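Local coordinates for Emp46p (Saccharomyces cerevisiae, PDB 2A6V), which acts as a calcium-independent cargo receptor, with a potassium-binding carbohydrate recognition domain of the legume-lectin type, and is involved in the secretion of glycoproteins, at residues A[85-90]-A[197-202]; A[111-116]-A[125-130]. One frame throughout, in Å; residues are numbered along the deposited sequence.

Contact 1 of 2, residues A[85-90]-A[197-202]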
loop_
_atom_site.group_PDB
_atom_site.type_symbol
_atom_site.label_atom_id
_atom_site.label_comp_id
_atom_site.label_asym_id
_atom_site.label_seq_id
_atom_site.Cartn_x
_atom_site.Cartn_y
_atom_site.Cartn_z
ATOM N N LEU A 85 -5.442 1.953 -5.894
ATOM C CA LEU A 85 -5.036 1.404 -4.613
ATOM C C LEU A 85 -3.536 1.623 -4.420
ATOM O O LEU A 85 -2.718 1.228 -5.260
ATOM C CB LEU A 85 -5.371 -0.079 -4.593
ATOM C CG LEU A 85 -4.785 -0.916 -3.465
ATOM C CD1 LEU A 85 -5.317 -0.551 -2.096
ATOM C CD2 LEU A 85 -5.076 -2.401 -3.724
ATOM N N ALA A 86 -3.168 2.281 -3.335
ATOM C CA ALA A 86 -1.786 2.666 -3.041
ATOM C C ALA A 86 -1.257 2.000 -1.792
ATOM O O ALA A 86 -1.999 1.821 -0.815
ATOM C CB ALA A 86 -1.661 4.187 -2.930
ATOM N N PHE A 87 0.024 1.652 -1.815
ATOM C CA PHE A 87 0.753 1.165 -0.657
ATOM C C PHE A 87 1.882 2.128 -0.392
ATOM O O PHE A 87 2.623 2.449 -1.319
ATOM C CB PHE A 87 1.263 -0.245 -0.920
ATOM C CG PHE A 87 0.160 -1.206 -1.165
ATOM C CD1 PHE A 87 -0.512 -1.786 -0.100
ATOM C CD2 PHE A 87 -0.239 -1.523 -2.454
ATOM C CE1 PHE A 87 -1.558 -2.655 -0.328
ATOM C CE2 PHE A 87 -1.279 -2.387 -2.676
ATOM C CZ PHE A 87 -1.949 -2.960 -1.606
ATOM N N TRP A 88 2.028 2.539 0.859
ATOM C CA TRP A 88 2.863 3.660 1.223
ATOM C C TRP A 88 3.938 3.275 2.230
ATOM O O TRP A 88 3.682 2.506 3.180
ATOM C CB TRP A 88 2.027 4.738 1.892
ATOM C CG TRP A 88 0.876 5.251 1.123
ATOM C CD1 TRP A 88 -0.394 4.788 1.184
ATOM C CD2 TRP A 88 0.861 6.342 0.191
ATOM N NE1 TRP A 88 -1.207 5.508 0.346
ATOM C CE2 TRP A 88 -0.457 6.470 -0.278
ATOM C CE3 TRP A 88 1.830 7.234 -0.288
ATOM C CZ2 TRP A 88 -0.838 7.455 -1.197
ATOM C CZ3 TRP A 88 1.446 8.205 -1.220
ATOM C CH2 TRP A 88 0.123 8.296 -1.656
ATOM N N LEU A 89 5.121 3.832 2.023
ATOM C CA LEU A 89 6.151 3.946 3.047
ATOM C C LEU A 89 6.515 5.428 3.073
ATOM O O LEU A 89 7.043 5.930 2.084
ATOM C CB LEU A 89 7.384 3.102 2.688
ATOM C CG LEU A 89 7.216 1.599 2.528
ATOM C CD1 LEU A 89 8.581 0.963 2.296
ATOM C CD2 LEU A 89 6.575 0.971 3.731
ATOM N N LYS A 90 6.203 6.142 4.149
ATOM C CA LYS A 90 6.394 7.600 4.190
ATOM C C LYS A 90 7.189 8.038 5.422
ATOM O O LYS A 90 7.108 7.417 6.470
ATOM C CB LYS A 90 5.035 8.298 4.180
ATOM C CG LYS A 90 4.249 8.095 2.892
ATOM C CD LYS A 90 3.320 9.255 2.508
ATOM C CE LYS A 90 2.566 9.814 3.685
ATOM N NZ LYS A 90 1.685 10.923 3.273
ATOM N N ILE A 197 3.827 3.107 7.617
ATOM C CA ILE A 197 3.381 2.065 6.695
ATOM C C ILE A 197 1.891 2.090 6.578
ATOM O O ILE A 197 1.185 2.084 7.592
ATOM C CB ILE A 197 3.836 0.680 7.235
ATOM C CG1 ILE A 197 5.362 0.600 7.322
ATOM C CG2 ILE A 197 3.242 -0.447 6.425
ATOM C CD1 ILE A 197 5.830 -0.443 8.251
ATOM N N GLY A 198 1.366 2.109 5.355
ATOM C CA GLY A 198 -0.071 2.061 5.185
ATOM C C GLY A 198 -0.522 1.763 3.773
ATOM O O GLY A 198 0.286 1.509 2.869
ATOM N N THR A 199 -1.828 1.791 3.590
ATOM C CA THR A 199 -2.470 1.608 2.300
ATOM C C THR A 199 -3.687 2.513 2.233
ATOM O O THR A 199 -4.295 2.854 3.264
ATOM C CB THR A 199 -2.862 0.116 2.110
ATOM O OG1 THR A 199 -3.423 -0.065 0.814
ATOM C CG2 THR A 199 -3.937 -0.339 3.116
ATOM N N SER A 200 -4.059 2.902 1.030
ATOM C CA SER A 200 -5.253 3.681 0.810
ATOM C C SER A 200 -5.821 3.450 -0.556
ATOM O O SER A 200 -5.119 2.985 -1.450
ATOM C CB SER A 200 -4.961 5.160 0.996
ATOM O OG SER A 200 -4.098 5.620 -0.037
ATOM N N ALA A 201 -7.078 3.791 -0.747
ATOM C CA ALA A 201 -7.682 3.680 -2.055
ATOM C C ALA A 201 -8.786 4.679 -2.210
ATOM O O ALA A 201 -9.300 5.209 -1.230
ATOM C CB ALA A 201 -8.208 2.280 -2.287
ATOM N N ILE A 202 -9.139 4.946 -3.454
ATOM C CA ILE A 202 -10.293 5.748 -3.800
ATOM C C ILE A 202 -10.918 5.132 -5.055
ATOM O O ILE A 202 -10.217 4.634 -5.929
ATOM C CB ILE A 202 -9.879 7.227 -4.025
ATOM C CG1 ILE A 202 -11.115 8.110 -4.210
ATOM C CG2 ILE A 202 -8.912 7.380 -5.213
ATOM C CD1 ILE A 202 -10.753 9.586 -4.363
HETATM O O HOH W 1 2.666 -0.166 2.758
#
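Ala86 O is gripped by two donors of the antiparallel neighbour, Ser200 N at 3.0 Å and Thr199 OG1 at 2.9 Å, which reach it from opposite faces of its carbonyl plane. Strands 85-90 and 197-202 are adjacent in one sheet of the legume-lectin beta sandwich. Thr199 OG1 lies anti to its own backbone N (chi1 -177°), which turns the hydroxyl back to that carbonyl and lets it rest 3.4 Å from Phe87 CE1; threonine can thus satisfy its hydroxyl within the sheet on the face carrying Leu85, Phe87 and Leu89. On this face Leu89 CD2 packs alongside Ile197 CG1, and Phe87 meets Trp70 of strand 66-75 in the second sheet, so bulky apolar residues fit the sandwich interior. The other face carries Ala86, Trp88 and Ser200. Gly198, paired with Trp88, brings no side chain there, and the indole edge lies along the neighbouring backbone. A water donates to both Trp88 O and Gly198 O, adding a bridge between the strands. Ser200 OG also bonds to Phe101 O, while at the indole edge Trp88 NE1 donates to Ser200 OG over 2.9 Å, nearly straight at 163° and almost within the ring plane.

Contact 2 of 2, residues A[111-116]-A[125-130]; sequences LMILLR and VTAYLN. With K (potassium ion), chain C.
With chi1 at -70°, Tyr128 sets CG anti to its carbonyl carbon, while Met112 extends through its first two torsions and bends at chi3 (69°), bringing its methyl CE to 3.5 Å from Tyr128 CD2. Met112 and Tyr128 form a hydrogen-bonded pair of the antiparallel strands; their side chains run side by side, and the flexible thioether fits against the ring obliquely. At the far end of the ring, Tyr128 OH binds the potassium ion at 2.9 Å. The ion lies in the ring plane, and two waters and the backbone oxygens of Ile138, Glu139 and Ser141 complete its shell. A phenol suits this place because its rigid ring carries an oxygen from the sheet out to the ion.

A further water fixes the same hydroxyl: it donates to Tyr128 OH at 2.7 Å, and accepts from Thr126 OG1 and Arg116 NE, lying at the edge of the guanidinium. Another water, not bound to the ion, donates to Thr126 OG1 at 2.6 Å and to Leu114 O, so threonine's small hydroxyl connects the water on Leu114 O with the water on Tyr128 OH, in the second shell of the ion. Arg116 is itself anchored by a salt bridge to Asp119. On the opposite face, branched Ile113 CG2 meets Val125 CG1 at 3.6 Å, and the small Ala127 packs its CB against Ile113 CG1.

Strand 111-115 is flanked by strand 84-90 on its other edge, and strand 124-131 by strand 145-148. Against the face carrying Ile113 and Val125 pack strands 171-176 and 179-184 of the second sheet, which supply Leu174, Met176 and Cys181.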
loop_
_atom_site.group_PDB
_atom_site.type_symbol
_atom_site.label_atom_id
_atom_site.label_comp_id
_atom_site.label_asym_id
_atom_site.label_seq_id
_atom_site.Cartn_x
_atom_site.Cartn_y
_atom_site.Cartn_z
ATOM N N LEU A 111 7.640 6.654 -0.556
ATOM C CA LEU A 111 7.418 5.710 -1.632
ATOM C C LEU A 111 5.940 5.399 -1.715
ATOM O O LEU A 111 5.297 5.146 -0.697
ATOM C CB LEU A 111 8.201 4.435 -1.355
ATOM C CG LEU A 111 7.907 3.218 -2.220
ATOM C CD1 LEU A 111 8.320 3.432 -3.699
ATOM C CD2 LEU A 111 8.596 1.982 -1.642
ATOM N N MET A 112 5.404 5.487 -2.926
ATOM C CA MET A 112 4.034 5.115 -3.223
ATOM C C MET A 112 4.066 4.049 -4.308
ATOM O O MET A 112 4.556 4.306 -5.418
ATOM C CB MET A 112 3.251 6.327 -3.731
ATOM C CG MET A 112 1.792 6.029 -4.022
ATOM S SD MET A 112 0.843 7.320 -4.813
ATOM C CE MET A 112 1.579 7.323 -6.421
ATOM N N ILE A 113 3.483 2.889 -4.033
ATOM C CA ILE A 113 3.346 1.802 -4.988
ATOM C C ILE A 113 1.872 1.723 -5.329
ATOM O O ILE A 113 1.032 1.470 -4.452
ATOM C CB ILE A 113 3.874 0.470 -4.408
ATOM C CG1 ILE A 113 5.367 0.624 -4.039
ATOM C CG2 ILE A 113 3.628 -0.664 -5.380
ATOM C CD1 ILE A 113 5.984 -0.596 -3.368
ATOM N N LEU A 114 1.536 1.944 -6.591
ATOM C CA LEU A 114 0.197 2.237 -6.989
ATOM C C LEU A 114 -0.310 1.206 -7.972
ATOM O O LEU A 114 0.355 0.928 -8.969
ATOM C CB LEU A 114 0.156 3.624 -7.621
ATOM C CG LEU A 114 -1.160 4.085 -8.192
ATOM C CD1 LEU A 114 -2.255 4.203 -7.144
ATOM C CD2 LEU A 114 -0.934 5.428 -8.874
ATOM N N LEU A 115 -1.482 0.635 -7.691
ATOM C CA LEU A 115 -2.259 -0.178 -8.605
ATOM C C LEU A 115 -3.352 0.693 -9.172
ATOM O O LEU A 115 -4.235 1.160 -8.440
ATOM C CB LEU A 115 -2.880 -1.395 -7.924
ATOM C CG LEU A 115 -1.916 -2.545 -7.669
ATOM C CD1 LEU A 115 -0.780 -2.165 -6.705
ATOM C CD2 LEU A 115 -2.629 -3.751 -7.200
ATOM N N ARG A 116 -3.285 0.965 -10.469
ATOM C CA ARG A 116 -4.291 1.790 -11.129
ATOM C C ARG A 116 -4.244 1.523 -12.619
ATOM O O ARG A 116 -3.449 0.702 -13.083
ATOM C CB ARG A 116 -4.072 3.276 -10.838
ATOM C CG ARG A 116 -2.962 3.969 -11.606
ATOM C CD ARG A 116 -3.202 5.472 -11.799
ATOM N NE ARG A 116 -2.142 6.091 -12.587
ATOM C CZ ARG A 116 -2.309 7.146 -13.370
ATOM N NH1 ARG A 116 -3.502 7.737 -13.467
ATOM N NH2 ARG A 116 -1.280 7.613 -14.076
ATOM N N VAL A 125 1.213 -1.844 -11.865
ATOM C CA VAL A 125 1.878 -1.355 -10.681
ATOM C C VAL A 125 2.865 -0.295 -11.144
ATOM O O VAL A 125 3.694 -0.556 -12.012
ATOM C CB VAL A 125 2.653 -2.491 -9.944
ATOM C CG1 VAL A 125 3.356 -1.974 -8.719
ATOM C CG2 VAL A 125 1.737 -3.622 -9.571
ATOM N N THR A 126 2.774 0.892 -10.584
ATOM C CA THR A 126 3.758 1.954 -10.802
ATOM C C THR A 126 4.278 2.448 -9.480
ATOM O O THR A 126 3.500 2.606 -8.530
ATOM C CB THR A 126 3.193 3.115 -11.652
ATOM O OG1 THR A 126 1.887 3.506 -11.184
ATOM C CG2 THR A 126 3.021 2.671 -13.109
ATOM N N ALA A 127 5.586 2.609 -9.377
ATOM C CA ALA A 127 6.248 2.974 -8.136
ATOM C C ALA A 127 6.836 4.370 -8.258
ATOM O O ALA A 127 7.577 4.658 -9.206
ATOM C CB ALA A 127 7.324 1.950 -7.801
ATOM N N TYR A 128 6.509 5.225 -7.299
ATOM C CA TYR A 128 6.895 6.622 -7.329
ATOM C C TYR A 128 7.646 6.960 -6.054
ATOM O O TYR A 128 7.279 6.533 -4.958
ATOM C CB TYR A 128 5.648 7.498 -7.380
ATOM C CG TYR A 128 4.874 7.460 -8.661
ATOM C CD1 TYR A 128 5.041 8.459 -9.614
ATOM C CD2 TYR A 128 3.932 6.471 -8.912
ATOM C CE1 TYR A 128 4.321 8.453 -10.784
ATOM C CE2 TYR A 128 3.184 6.471 -10.115
ATOM C CZ TYR A 128 3.413 7.475 -11.052
ATOM O OH TYR A 128 2.700 7.494 -12.240
ATOM N N LEU A 129 8.675 7.784 -6.186
ATOM C CA LEU A 129 9.363 8.375 -5.062
ATOM C C LEU A 129 9.124 9.874 -5.052
ATOM O O LEU A 129 9.113 10.513 -6.099
ATOM C CB LEU A 129 10.860 8.104 -5.195
ATOM C CG LEU A 129 11.365 6.754 -4.746
ATOM C CD1 LEU A 129 12.811 6.560 -5.240
ATOM C CD2 LEU A 129 11.285 6.622 -3.244
ATOM N N ASN A 130 8.905 10.438 -3.877
ATOM C CA ASN A 130 8.836 11.878 -3.717
ATOM C C ASN A 130 9.692 12.236 -2.508
ATOM O O ASN A 130 9.750 11.490 -1.550
ATOM C CB ASN A 130 7.380 12.327 -3.545
ATOM C CG ASN A 130 7.201 13.824 -3.721
ATOM O OD1 ASN A 130 8.179 14.573 -3.853
ATOM N ND2 ASN A 130 5.950 14.275 -3.730
HETATM K K K C . 3.048 9.407 -14.338
HETATM O O HOH W 2 -0.109 1.878 -11.716
HETATM O O HOH W 3 0.807 5.566 -12.659
HETATM O O HOH W 4 1.515 7.892 -16.157
HETATM O O HOH W 5 5.185 8.893 -16.154
#

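Contacts 1 and 2 belong to one antiparallel sheet of the lectin sandwich, their centres about 9 Å apart. Four neighbouring strands of it run in the order 196-202, 84-90, 111-115, 124-131, so the inner strand of each contact is the other's neighbour: Leu85 O and Leu115 N, and likewise Leu89 O and Leu111 N, lie 2.8 Å apart, as probable hydrogen bonds. Along the chain, both strands of contact 2 fall between the two of contact 1, making contact 2 a local pairing and contact 1 a long-range closure. Trp88 CH2 packs at 3.4 Å on Met112 SD, which ties contact 1, in the middle of the sheet, to the residue beside the potassium-binding tyrosine.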